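Local coordinates for probable transcriptional regulatory protein NarL (Mycobacterium tuberculosis, PDB 3EUL) that probably controls genes of aerobic nitrate metabolism as a DNA-binding response regulator phosphorylated by the kinase NarS, this chain being its signal receiver domain, at residues P25-R28 with E29-R33; L54-I57 with K58-P62; P72-G76 with A77-A81; A80-V83 with R84-L88. All blocks are in the same frame, centred on the assembly; numbering follows the deposited sequence.

How the contacts relate
The chain is a CheY-like receiver domain, a parallel five-stranded sheet in order 2-1-3-4-5 with helices connecting successive strands and flanking the sheet. Contact 1 lies on helix 25-38 and stands apart: its centre is about 19 Å from those of contacts 2 and 3 and about 25 Å from that of contact 4, across the centre of the chain. Contacts 2, 3 and 4 adjoin. Contact 3 starts helix 76-85 and contact 4 ends it, sharing A80 and A81. Helix 50-60 packs on both, through L54 CD2 to M74 CE (3.7 Å) and I57 CG2 to L88 CD1 (3.7 Å). Strand 64-68, ending at the probable phosphorylation site D68, leads into the loop of contact 3.

Contact 1: P25-R28 with E29-R33; sequences PLFR and EGVVR
P25 and E29 close the first turn of helix 25-38 with a bond of 2.8 Å from E29 N to P25 O, and the i to i+4 pattern runs on through V31 N to F27 O and V32 N to R28 O, while G30 N to L26 O is more bent, with an N-H...O angle of 140° and the donor well above the carbonyl plane. Among the side chains, F27 and V31 make the clearest apolar meeting, CE2 of the ring lying 3.3 Å from CG2 of V31. With CG of F27 anti to the backbone N (chi1 -167°), the CD2-CE2 side of the ring is brought close to that methyl, at a slant. One residue earlier, L26 CD2 passes E29 OE1 at 3.8 Å, a methyl beside a carboxylate oxygen. V32 sets CG2 3.3 Å from R28 O, the carbonyl one turn earlier that also accepts from V32 N. The guanidinium of R28 turns elsewhere: NE forms a salt bridge with E46 on strand 41-47 and NH1 bonds to the carbonyl of D22. E29 OE2 remains 5.6 Å from R28 NH2, too far for a salt bridge, so any attraction between the two charges is probably weak. The chemistry therefore divides: the backbone bonds hold the turn, the F27-V31 contact adds an apolar touch on one side, the R28 charge ties it to the sheet edge, and F27 gives its ring to a cation-pi contact with K118.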
ATOM      1  N   PRO A  25      11.978   3.283   7.986  1.00 26.39           N
ATOM      2  CA  PRO A  25      12.828   2.332   7.242  1.00 26.12           C
ATOM      3  C   PRO A  25      12.670   0.871   7.675  1.00 26.00           C
ATOM      4  O   PRO A  25      12.465   0.010   6.839  1.00 26.18           O
ATOM      5  CB  PRO A  25      14.244   2.806   7.559  1.00 26.73           C
ATOM      6  CG  PRO A  25      14.092   4.247   7.890  1.00 27.11           C
ATOM      7  CD  PRO A  25      12.760   4.437   8.487  1.00 25.83           C
ATOM      8  N   LEU A  26      12.729   0.613   8.977  1.00 25.11           N
ATOM      9  CA  LEU A  26      12.627  -0.753   9.505  1.00 25.22           C
ATOM     10  C   LEU A  26      11.252  -1.418   9.329  1.00 24.61           C
ATOM     11  O   LEU A  26      11.169  -2.621   9.131  1.00 23.25           O
ATOM     12  CB  LEU A  26      13.036  -0.754  10.962  1.00 24.99           C
ATOM     13  CG  LEU A  26      14.512  -0.401  11.219  1.00 26.57           C
ATOM     14  CD1 LEU A  26      14.818  -0.470  12.702  1.00 28.63           C
ATOM     15  CD2 LEU A  26      15.438  -1.317  10.448  1.00 24.47           C
ATOM     16  N   PHE A  27      10.169  -0.644   9.384  1.00 24.98           N
ATOM     17  CA  PHE A  27       8.866  -1.200   9.020  1.00 25.34           C
ATOM     18  C   PHE A  27       8.803  -1.496   7.534  1.00 25.11           C
ATOM     19  O   PHE A  27       8.372  -2.560   7.144  1.00 24.80           O
ATOM     20  CB  PHE A  27       7.678  -0.310   9.392  1.00 26.34           C
ATOM     21  CG  PHE A  27       6.376  -1.036   9.279  1.00 26.06           C
ATOM     22  CD1 PHE A  27       5.914  -1.808  10.330  1.00 27.35           C
ATOM     23  CD2 PHE A  27       5.652  -1.019   8.097  1.00 28.22           C
ATOM     24  CE1 PHE A  27       4.729  -2.512  10.220  1.00 27.84           C
ATOM     25  CE2 PHE A  27       4.463  -1.748   7.976  1.00 28.28           C
ATOM     26  CZ  PHE A  27       4.014  -2.494   9.036  1.00 27.02           C
ATOM     27  N   ARG A  28       9.218  -0.544   6.708  1.00 25.07           N
ATOM     28  CA  ARG A  28       9.278  -0.771   5.258  1.00 25.21           C
ATOM     29  C   ARG A  28      10.137  -2.004   4.877  1.00 24.41           C
ATOM     30  O   ARG A  28       9.694  -2.878   4.115  1.00 23.95           O
ATOM     31  CB  ARG A  28       9.781   0.479   4.552  1.00 24.69           C
ATOM     32  CG  ARG A  28       9.336   0.543   3.071  1.00 26.46           C
ATOM     33  CD  ARG A  28       9.839   1.777   2.375  1.00 27.96           C
ATOM     34  NE  ARG A  28      11.278   1.984   2.507  1.00 30.06           N
ATOM     35  CZ  ARG A  28      11.894   2.919   3.244  1.00 33.39           C
ATOM     36  NH1 ARG A  28      11.241   3.807   3.993  1.00 34.96           N
ATOM     37  NH2 ARG A  28      13.214   2.956   3.245  1.00 31.98           N
ATOM     38  N   GLU A  29      11.340  -2.080   5.430  1.00 24.37           N
ATOM     39  CA  GLU A  29      12.223  -3.238   5.182  1.00 25.21           C
ATOM     40  C   GLU A  29      11.540  -4.554   5.590  1.00 24.62           C
ATOM     41  O   GLU A  29      11.665  -5.577   4.911  1.00 23.37           O
ATOM     42  CB  GLU A  29      13.546  -3.080   5.925  1.00 25.70           C
ATOM     43  CG  GLU A  29      14.514  -2.082   5.279  1.00 28.55           C
ATOM     44  CD  GLU A  29      15.758  -1.850   6.125  1.00 29.30           C
ATOM     45  OE1 GLU A  29      16.069  -2.718   6.986  1.00 36.13           O
ATOM     46  OE2 GLU A  29      16.431  -0.802   5.929  1.00 35.21           O
ATOM     47  N   GLY A  30      10.790  -4.499   6.685  1.00 23.91           N
ATOM     48  CA  GLY A  30      10.131  -5.675   7.231  1.00 23.40           C
ATOM     49  C   GLY A  30       9.034  -6.156   6.313  1.00 23.27           C
ATOM     50  O   GLY A  30       8.902  -7.344   6.084  1.00 22.95           O
ATOM     51  N   VAL A  31       8.249  -5.211   5.781  1.00 22.08           N
ATOM     52  CA  VAL A  31       7.216  -5.509   4.806  1.00 21.95           C
ATOM     53  C   VAL A  31       7.818  -6.056   3.494  1.00 21.36           C
ATOM     54  O   VAL A  31       7.344  -7.050   2.943  1.00 21.31           O
ATOM     55  CB  VAL A  31       6.382  -4.251   4.496  1.00 21.90           C
ATOM     56  CG1 VAL A  31       5.390  -4.516   3.327  1.00 23.43           C
ATOM     57  CG2 VAL A  31       5.626  -3.799   5.733  1.00 24.30           C
ATOM     58  N   VAL A  32       8.851  -5.390   3.000  1.00 20.90           N
ATOM     59  CA  VAL A  32       9.468  -5.774   1.740  1.00 20.48           C
ATOM     60  C   VAL A  32      10.041  -7.187   1.866  1.00 20.58           C
ATOM     61  O   VAL A  32       9.902  -7.979   0.959  1.00 20.05           O
ATOM     62  CB  VAL A  32      10.535  -4.799   1.296  1.00 20.49           C
ATOM     63  CG1 VAL A  32      11.350  -5.383   0.143  1.00 18.31           C
ATOM     64  CG2 VAL A  32       9.883  -3.422   0.906  1.00 16.84           C
ATOM     65  N   ARG A  33      10.646  -7.500   2.996  1.00 20.76           N
ATOM     66  CA  ARG A  33      11.167  -8.855   3.197  1.00 22.75           C
ATOM     67  C   ARG A  33      10.075  -9.912   3.259  1.00 22.37           C
ATOM     68  O   ARG A  33      10.201 -10.959   2.612  1.00 24.04           O
ATOM     69  CB  ARG A  33      12.021  -8.925   4.453  1.00 24.03           C
ATOM     70  CG  ARG A  33      13.062  -9.993   4.374  1.00 28.31           C
ATOM     71  CD  ARG A  33      14.224  -9.601   5.224  1.00 34.17           C
ATOM     72  NE  ARG A  33      15.066 -10.715   5.635  1.00 36.91           N
ATOM     73  CZ  ARG A  33      14.704 -11.634   6.527  1.00 38.88           C
ATOM     74  NH1 ARG A  33      13.490 -11.628   7.098  1.00 40.82           N
ATOM     75  NH2 ARG A  33      15.556 -12.581   6.849  1.00 37.44           N
TER

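Contact 2: L54-I57 with K58-P62; sequences LELI and KAHLP
L56 lies alongside the H60 imidazole one turn later, the two side chains pointing the same way, with L56 CD2 3.8 Å from H60 CD2. The ring also presents its edge to the chain, since L56 O sits near the imidazole plane at 3.3 Å from H60 CD2. CG of H60 stands beside its backbone N (chi1 -68°), which swings the ring back so that its CD2 edge meets this carbonyl, the same one that accepts the bond from H60 N. On another side of the helix E55 and K58 form a salt bridge, OE1 to NZ at 2.8 Å, although as a hydrogen bond it is weak. Both chains bend to reach it, E55 at chi2 and K58 at chi3 (-59°), and they cross at a slant. The helix then stops: L61 has positive phi (46°), yet its N still bonds to I57 O at 2.9 Å. P62 follows with no N-H to give; its CD lies 3.5 Å from I57 O, against the last turn. Around these residues L54 and I57 pack on helix 76-85, through A82, V83 and V79. L56 and P62 both touch V19 of strand 16-21, L56 and H60 reach A47 and V44 of strand 41-47, and R17 NH2 donates a hydrogen bond to H60 O.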
ATOM      1  N   LEU A  54       3.290   8.065  -5.157  1.00 18.33           N
ATOM      2  CA  LEU A  54       2.403   8.294  -6.301  1.00 18.98           C
ATOM      3  C   LEU A  54       3.153   8.232  -7.649  1.00 19.75           C
ATOM      4  O   LEU A  54       2.669   7.647  -8.632  1.00 17.92           O
ATOM      5  CB  LEU A  54       1.700   9.624  -6.130  1.00 19.12           C
ATOM      6  CG  LEU A  54       0.786  10.008  -7.279  1.00 19.44           C
ATOM      7  CD1 LEU A  54      -0.310   8.991  -7.463  1.00 20.16           C
ATOM      8  CD2 LEU A  54       0.210  11.396  -7.044  1.00 18.26           C
ATOM      9  N   GLU A  55       4.342   8.817  -7.680  1.00 20.24           N
ATOM     10  CA  GLU A  55       5.138   8.782  -8.878  1.00 19.95           C
ATOM     11  C   GLU A  55       5.566   7.373  -9.229  1.00 19.64           C
ATOM     12  O   GLU A  55       5.558   7.029 -10.405  1.00 18.63           O
ATOM     13  CB  GLU A  55       6.343   9.712  -8.761  1.00 20.73           C
ATOM     14  CG  GLU A  55       7.112   9.856 -10.053  1.00 23.14           C
ATOM     15  CD  GLU A  55       6.351  10.566 -11.189  1.00 28.23           C
ATOM     16  OE1 GLU A  55       5.489  11.458 -10.946  1.00 32.41           O
ATOM     17  OE2 GLU A  55       6.667  10.249 -12.362  1.00 32.33           O
ATOM     18  N   LEU A  56       5.933   6.550  -8.230  1.00 18.91           N
ATOM     19  CA  LEU A  56       6.283   5.170  -8.492  1.00 18.65           C
ATOM     20  C   LEU A  56       5.099   4.377  -9.014  1.00 18.14           C
ATOM     21  O   LEU A  56       5.256   3.473  -9.849  1.00 17.03           O
ATOM     22  CB  LEU A  56       6.797   4.473  -7.235  1.00 17.87           C
ATOM     23  CG  LEU A  56       8.210   4.752  -6.745  1.00 20.87           C
ATOM     24  CD1 LEU A  56       8.368   4.079  -5.413  1.00 19.55           C
ATOM     25  CD2 LEU A  56       9.305   4.254  -7.697  1.00 19.93           C
ATOM     26  N   ILE A  57       3.911   4.690  -8.488  1.00 16.76           N
ATOM     27  CA  ILE A  57       2.690   4.041  -8.957  1.00 17.00           C
ATOM     28  C   ILE A  57       2.448   4.408 -10.428  1.00 16.99           C
ATOM     29  O   ILE A  57       2.126   3.536 -11.245  1.00 18.19           O
ATOM     30  CB  ILE A  57       1.473   4.385  -8.043  1.00 15.80           C
ATOM     31  CG1 ILE A  57       1.670   3.758  -6.652  1.00 16.96           C
ATOM     32  CG2 ILE A  57       0.140   3.906  -8.658  1.00 15.64           C
ATOM     33  CD1 ILE A  57       0.754   4.326  -5.558  1.00 16.32           C
ATOM     34  N   LYS A  58       2.628   5.676 -10.784  1.00 17.00           N
ATOM     35  CA  LYS A  58       2.456   6.072 -12.191  1.00 18.47           C
ATOM     36  C   LYS A  58       3.433   5.343 -13.113  1.00 18.29           C
ATOM     37  O   LYS A  58       3.061   4.951 -14.203  1.00 18.17           O
ATOM     38  CB  LYS A  58       2.578   7.589 -12.382  1.00 19.43           C
ATOM     39  CG  LYS A  58       1.454   8.396 -11.691  1.00 21.88           C
ATOM     40  CD  LYS A  58       1.503   9.877 -11.991  1.00 23.24           C
ATOM     41  CE  LYS A  58       2.823  10.476 -11.559  1.00 28.11           C
ATOM     42  NZ  LYS A  58       2.900  11.946 -11.862  1.00 29.66           N
ATOM     43  N   ALA A  59       4.671   5.159 -12.667  1.00 18.06           N
ATOM     44  CA  ALA A  59       5.709   4.540 -13.497  1.00 17.84           C
ATOM     45  C   ALA A  59       5.589   3.019 -13.588  1.00 17.47           C
ATOM     46  O   ALA A  59       5.705   2.449 -14.672  1.00 18.38           O
ATOM     47  CB  ALA A  59       7.095   4.918 -12.986  1.00 17.39           C
ATOM     48  N   HIS A  60       5.383   2.363 -12.457  1.00 17.06           N
ATOM     49  CA  HIS A  60       5.430   0.908 -12.404  1.00 17.41           C
ATOM     50  C   HIS A  60       4.083   0.251 -12.613  1.00 17.78           C
ATOM     51  O   HIS A  60       4.030  -0.913 -12.961  1.00 16.06           O
ATOM     52  CB  HIS A  60       6.019   0.449 -11.085  1.00 17.92           C
ATOM     53  CG  HIS A  60       7.457   0.778 -10.940  1.00 17.10           C
ATOM     54  ND1 HIS A  60       8.454   0.010 -11.510  1.00 19.06           N
ATOM     55  CD2 HIS A  60       8.077   1.783 -10.281  1.00 19.76           C
ATOM     56  CE1 HIS A  60       9.625   0.558 -11.233  1.00 19.56           C
ATOM     57  NE2 HIS A  60       9.424   1.623 -10.477  1.00 18.89           N
ATOM     58  N   LEU A  61       2.995   1.012 -12.444  1.00 18.01           N
ATOM     59  CA  LEU A  61       1.622   0.496 -12.603  1.00 19.29           C
ATOM     60  C   LEU A  61       1.526  -0.844 -11.868  1.00 18.93           C
ATOM     61  O   LEU A  61       1.158  -1.860 -12.439  1.00 18.40           O
ATOM     62  CB  LEU A  61       1.224   0.333 -14.077  1.00 19.85           C
ATOM     63  CG  LEU A  61       0.550   1.439 -14.902  1.00 24.36           C
ATOM     64  CD1 LEU A  61       0.793   2.838 -14.398  1.00 26.88           C
ATOM     65  CD2 LEU A  61       0.935   1.285 -16.340  1.00 25.11           C
ATOM     66  N   PRO A  62       1.806  -0.819 -10.575  1.00 18.85           N
ATOM     67  CA  PRO A  62       1.819  -2.031  -9.804  1.00 18.38           C
ATOM     68  C   PRO A  62       0.401  -2.553  -9.619  1.00 17.58           C
ATOM     69  O   PRO A  62      -0.523  -1.770  -9.655  1.00 16.62           O
ATOM     70  CB  PRO A  62       2.376  -1.561  -8.472  1.00 17.88           C
ATOM     71  CG  PRO A  62       1.987  -0.156  -8.370  1.00 19.65           C
ATOM     72  CD  PRO A  62       2.120   0.361  -9.741  1.00 18.82           C
TER

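Contact 3: P72-G76 with A77-A81; sequences PGMDG and AQVAA
A capping box formed by D75 and Q78 starts helix 76-85, in the loop that follows strand 64-68 and its predicted phosphorylation site D68. D75 is the N-cap: OD1 accepts from Q78 N at 2.9 Å, on the syn side of the carboxylate but 34° out of its plane, and more weakly from A77 N at 2.8 Å. Its CG sits between the backbone N and the carbonyl carbon (chi1 72°), a torsion that turns the carboxylate back over the first amides. Q78 returns the bond, OE1 accepting from D75 N at 3.0 Å in the carbonyl plane, on a lone pair. The two side chains cross at about a right angle. Beside the box, the extended chain of M74 lies against the first turn, crossing V79 at about a right angle: CG meets Q78 CB at 3.7 Å and V79 CG2 at 3.8 Å, and CE comes 3.5 Å from Q78 O. M74 continues onto L54 of helix 50-60, as V79 does onto I57. Two first-turn amides, which have no earlier helical carbonyl to bond to, are thus met by one carboxylate oxygen. Its negative charge at the helix start is probably favoured by the helix dipole, and the reciprocal bond from D75 N holds the Q78 amide by its oxygen.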
ATOM      1  N   PRO A  72       4.635  11.202   4.763  1.00 25.45           N
ATOM      2  CA  PRO A  72       4.810  12.644   4.639  1.00 25.60           C
ATOM      3  C   PRO A  72       4.485  13.169   3.233  1.00 25.47           C
ATOM      4  O   PRO A  72       4.548  12.421   2.242  1.00 25.58           O
ATOM      5  CB  PRO A  72       6.294  12.860   4.955  1.00 25.74           C
ATOM      6  CG  PRO A  72       6.815  11.547   5.437  1.00 25.92           C
ATOM      7  CD  PRO A  72       5.921  10.507   4.924  1.00 25.25           C
ATOM      8  N   GLY A  73       4.081  14.436   3.177  1.00 24.73           N
ATOM      9  CA  GLY A  73       3.904  15.191   1.935  1.00 24.98           C
ATOM     10  C   GLY A  73       2.571  14.960   1.268  1.00 24.86           C
ATOM     11  O   GLY A  73       1.946  15.871   0.738  1.00 25.28           O
ATOM     12  N   MET A  74       2.135  13.725   1.294  1.00 24.90           N
ATOM     13  CA  MET A  74       0.844  13.374   0.730  1.00 24.84           C
ATOM     14  C   MET A  74       0.490  12.062   1.400  1.00 23.48           C
ATOM     15  O   MET A  74       1.251  11.116   1.329  1.00 23.45           O
ATOM     16  CB  MET A  74       1.006  13.267  -0.770  1.00 25.90           C
ATOM     17  CG  MET A  74      -0.161  12.787  -1.526  1.00 26.14           C
ATOM     18  SD  MET A  74       0.238  12.802  -3.295  1.00 28.82           S
ATOM     19  CE  MET A  74      -1.353  12.269  -3.847  1.00 31.14           C
ATOM     20  N   ASP A  75      -0.594  12.049   2.166  1.00 21.85           N
ATOM     21  CA  ASP A  75      -0.908  10.903   2.979  1.00 22.81           C
ATOM     22  C   ASP A  75      -1.460   9.775   2.132  1.00 21.48           C
ATOM     23  O   ASP A  75      -1.721   9.972   0.939  1.00 22.24           O
ATOM     24  CB  ASP A  75      -1.823  11.262   4.177  1.00 22.61           C
ATOM     25  CG  ASP A  75      -3.264  11.584   3.804  1.00 24.63           C
ATOM     26  OD1 ASP A  75      -3.930  10.860   3.018  1.00 24.56           O
ATOM     27  OD2 ASP A  75      -3.770  12.551   4.429  1.00 26.91           O
ATOM     28  N   GLY A  76      -1.601   8.607   2.742  1.00 21.10           N
ATOM     29  CA  GLY A  76      -2.080   7.405   2.040  1.00 20.79           C
ATOM     30  C   GLY A  76      -3.426   7.547   1.342  1.00 20.47           C
ATOM     31  O   GLY A  76      -3.628   6.985   0.264  1.00 21.82           O
ATOM     32  N   ALA A  77      -4.363   8.276   1.940  1.00 19.30           N
ATOM     33  CA  ALA A  77      -5.706   8.475   1.332  1.00 18.59           C
ATOM     34  C   ALA A  77      -5.684   9.447   0.174  1.00 17.84           C
ATOM     35  O   ALA A  77      -6.450   9.261  -0.779  1.00 17.38           O
ATOM     36  CB  ALA A  77      -6.743   8.926   2.387  1.00 17.78           C
ATOM     37  N   GLN A  78      -4.853  10.495   0.272  1.00 17.09           N
ATOM     38  CA  GLN A  78      -4.616  11.412  -0.847  1.00 18.13           C
ATOM     39  C   GLN A  78      -4.015  10.671  -2.047  1.00 17.88           C
ATOM     40  O   GLN A  78      -4.444  10.879  -3.187  1.00 18.26           O
ATOM     41  CB  GLN A  78      -3.718  12.582  -0.449  1.00 18.02           C
ATOM     42  CG  GLN A  78      -4.265  13.370   0.693  1.00 19.11           C
ATOM     43  CD  GLN A  78      -3.418  14.574   1.016  1.00 21.46           C
ATOM     44  OE1 GLN A  78      -2.331  14.447   1.566  1.00 24.71           O
ATOM     45  NE2 GLN A  78      -3.919  15.756   0.674  1.00 23.52           N
ATOM     46  N   VAL A  79      -3.060   9.796  -1.800  1.00 17.28           N
ATOM     47  CA  VAL A  79      -2.525   8.988  -2.889  1.00 18.09           C
ATOM     48  C   VAL A  79      -3.601   8.080  -3.454  1.00 18.01           C
ATOM     49  O   VAL A  79      -3.719   7.999  -4.676  1.00 17.66           O
ATOM     50  CB  VAL A  79      -1.303   8.119  -2.472  1.00 18.31           C
ATOM     51  CG1 VAL A  79      -0.807   7.239  -3.665  1.00 17.26           C
ATOM     52  CG2 VAL A  79      -0.171   8.959  -1.931  1.00 17.04           C
ATOM     53  N   ALA A  80      -4.363   7.390  -2.589  1.00 17.98           N
ATOM     54  CA  ALA A  80      -5.478   6.541  -3.067  1.00 18.17           C
ATOM     55  C   ALA A  80      -6.471   7.317  -3.950  1.00 18.33           C
ATOM     56  O   ALA A  80      -6.905   6.846  -5.022  1.00 17.23           O
ATOM     57  CB  ALA A  80      -6.196   5.864  -1.924  1.00 18.21           C
ATOM     58  N   ALA A  81      -6.807   8.531  -3.521  1.00 18.48           N
ATOM     59  CA  ALA A  81      -7.704   9.417  -4.288  1.00 18.61           C
ATOM     60  C   ALA A  81      -7.186   9.758  -5.685  1.00 18.83           C
ATOM     61  O   ALA A  81      -7.953   9.760  -6.677  1.00 17.97           O
ATOM     62  CB  ALA A  81      -7.917  10.740  -3.492  1.00 18.87           C
TER

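Contact 4: A80-V83 with R84-L88; sequences AAAV and RSYEL
V83 and L88 meet at about a right angle across the end of helix 76-85, V83 CG1 standing 3.8 Å from L88 CB. The crossing belongs to a Schellman motif: E87 takes positive phi (55°), L88 N bonds to V83 O at 3.1 Å, and E87 N bonds to R84 O, so the chain leaves the helix and L88 is brought against the valine. Y86 is turned differently. Its ring stands with its edge toward A82 O, which lies near the ring plane 3.0 Å from CD2; CG beside the backbone N (chi1 -81°) brings that edge up to the carbonyl of the preceding turn. S85 approaches the same carbonyl with its hydroxyl, OG donating to A82 O at 2.9 Å, while Y86 N donates to it at 2.8 Å. R84 runs outward from its backbone and bends at chi3 (75°), which brings NE to a water lying at the edge of the guanidinium, in its plane. That water accepts from R84 NE at 3.2 Å and donates to A81 O at 2.6 Å, bridging the R84 side chain to the backbone one turn back, and R84 NH1 goes on to the carbonyl of Q109. V83 and L88 also pack on I57 of helix 50-60, and V83 on V92 of strand 91-96. Chemically, carbonyls of the last turn are multiply bonded, A82 O by two donors and A81 O by S85 N and the water, whereas V83 O accepts from L88 N, and the V83-L88 contact lies beside that bond.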
ATOM      1  N   ALA A  80      -4.363   7.390  -2.589  1.00 17.98           N
ATOM      2  CA  ALA A  80      -5.478   6.541  -3.067  1.00 18.17           C
ATOM      3  C   ALA A  80      -6.471   7.317  -3.950  1.00 18.33           C
ATOM      4  O   ALA A  80      -6.905   6.846  -5.022  1.00 17.23           O
ATOM      5  CB  ALA A  80      -6.196   5.864  -1.924  1.00 18.21           C
ATOM      6  N   ALA A  81      -6.807   8.531  -3.521  1.00 18.48           N
ATOM      7  CA  ALA A  81      -7.704   9.417  -4.288  1.00 18.61           C
ATOM      8  C   ALA A  81      -7.186   9.758  -5.685  1.00 18.83           C
ATOM      9  O   ALA A  81      -7.953   9.760  -6.677  1.00 17.97           O
ATOM     10  CB  ALA A  81      -7.917  10.740  -3.492  1.00 18.87           C
ATOM     11  N   ALA A  82      -5.899  10.108  -5.738  1.00 17.66           N
ATOM     12  CA  ALA A  82      -5.200  10.492  -6.936  1.00 18.73           C
ATOM     13  C   ALA A  82      -5.112   9.320  -7.921  1.00 18.93           C
ATOM     14  O   ALA A  82      -5.347   9.504  -9.106  1.00 19.45           O
ATOM     15  CB  ALA A  82      -3.765  11.011  -6.576  1.00 18.15           C
ATOM     16  N   VAL A  83      -4.773   8.129  -7.421  1.00 20.06           N
ATOM     17  CA  VAL A  83      -4.703   6.908  -8.244  1.00 21.45           C
ATOM     18  C   VAL A  83      -6.048   6.589  -8.889  1.00 22.34           C
ATOM     19  O   VAL A  83      -6.133   6.393 -10.110  1.00 24.29           O
ATOM     20  CB  VAL A  83      -4.143   5.686  -7.418  1.00 20.79           C
ATOM     21  CG1 VAL A  83      -4.231   4.349  -8.235  1.00 21.09           C
ATOM     22  CG2 VAL A  83      -2.682   5.969  -7.010  1.00 20.40           C
ATOM     23  N   ARG A  84      -7.103   6.624  -8.099  1.00 23.68           N
ATOM     24  CA  ARG A  84      -8.466   6.472  -8.615  1.00 25.14           C
ATOM     25  C   ARG A  84      -8.796   7.607  -9.616  1.00 25.81           C
ATOM     26  O   ARG A  84      -9.256   7.333 -10.722  1.00 25.21           O
ATOM     27  CB  ARG A  84      -9.488   6.386  -7.449  1.00 25.14           C
ATOM     28  CG  ARG A  84     -10.954   6.242  -7.912  1.00 25.66           C
ATOM     29  CD  ARG A  84     -11.864   5.968  -6.740  1.00 27.19           C
ATOM     30  NE  ARG A  84     -12.059   7.185  -5.963  1.00 29.54           N
ATOM     31  CZ  ARG A  84     -12.840   7.281  -4.890  1.00 30.99           C
ATOM     32  NH1 ARG A  84     -12.966   8.455  -4.271  1.00 30.50           N
ATOM     33  NH2 ARG A  84     -13.489   6.212  -4.436  1.00 32.82           N
ATOM     34  N   SER A  85      -8.497   8.866  -9.275  1.00 26.64           N
ATOM     35  CA  SER A  85      -8.737  10.005 -10.198  1.00 28.30           C
ATOM     36  C   SER A  85      -8.032   9.851 -11.548  1.00 28.76           C
ATOM     37  O   SER A  85      -8.603  10.187 -12.587  1.00 29.09           O
ATOM     38  CB  SER A  85      -8.303  11.360  -9.575  1.00 28.49           C
ATOM     39  OG  SER A  85      -7.015  11.727 -10.084  1.00 32.46           O
ATOM     40  N   TYR A  86      -6.787   9.388 -11.519  1.00 29.43           N
ATOM     41  CA  TYR A  86      -6.003   9.058 -12.720  1.00 29.46           C
ATOM     42  C   TYR A  86      -6.448   7.780 -13.434  1.00 28.71           C
ATOM     43  O   TYR A  86      -5.897   7.435 -14.462  1.00 27.82           O
ATOM     44  CB  TYR A  86      -4.525   8.863 -12.361  1.00 31.45           C
ATOM     45  CG  TYR A  86      -3.728  10.128 -12.212  1.00 34.05           C
ATOM     46  CD1 TYR A  86      -3.387  10.878 -13.325  1.00 36.06           C
ATOM     47  CD2 TYR A  86      -3.265  10.552 -10.962  1.00 34.86           C
ATOM     48  CE1 TYR A  86      -2.625  12.035 -13.206  1.00 36.25           C
ATOM     49  CE2 TYR A  86      -2.514  11.712 -10.827  1.00 35.31           C
ATOM     50  CZ  TYR A  86      -2.192  12.449 -11.956  1.00 35.71           C
ATOM     51  OH  TYR A  86      -1.436  13.604 -11.870  1.00 37.10           O
ATOM     52  N   GLU A  87      -7.381   7.042 -12.842  1.00 28.11           N
ATOM     53  CA  GLU A  87      -7.851   5.772 -13.369  1.00 27.79           C
ATOM     54  C   GLU A  87      -6.736   4.769 -13.604  1.00 27.26           C
ATOM     55  O   GLU A  87      -6.771   4.036 -14.586  1.00 26.42           O
ATOM     56  CB  GLU A  87      -8.647   6.001 -14.666  1.00 28.07           C
ATOM     57  CG  GLU A  87      -9.728   7.088 -14.504  1.00 28.73           C
ATOM     58  CD  GLU A  87     -10.635   7.218 -15.702  1.00 30.54           C
ATOM     59  OE1 GLU A  87     -10.147   7.659 -16.766  1.00 35.11           O
ATOM     60  OE2 GLU A  87     -11.844   6.920 -15.565  1.00 33.55           O
ATOM     61  N   LEU A  88      -5.754   4.735 -12.706  1.00 26.89           N
ATOM     62  CA  LEU A  88      -4.692   3.729 -12.766  1.00 26.48           C
ATOM     63  C   LEU A  88      -5.212   2.353 -12.292  1.00 25.21           C
ATOM     64  O   LEU A  88      -6.106   2.286 -11.469  1.00 25.11           O
ATOM     65  CB  LEU A  88      -3.501   4.175 -11.934  1.00 26.27           C
ATOM     66  CG  LEU A  88      -2.817   5.503 -12.275  1.00 28.26           C
ATOM     67  CD1 LEU A  88      -1.663   5.732 -11.304  1.00 30.34           C
ATOM     68  CD2 LEU A  88      -2.307   5.578 -13.723  1.00 28.26           C
TER
HETATM   69  O   HOH W   1     -10.571   9.941  -6.557  1.00 33.22           O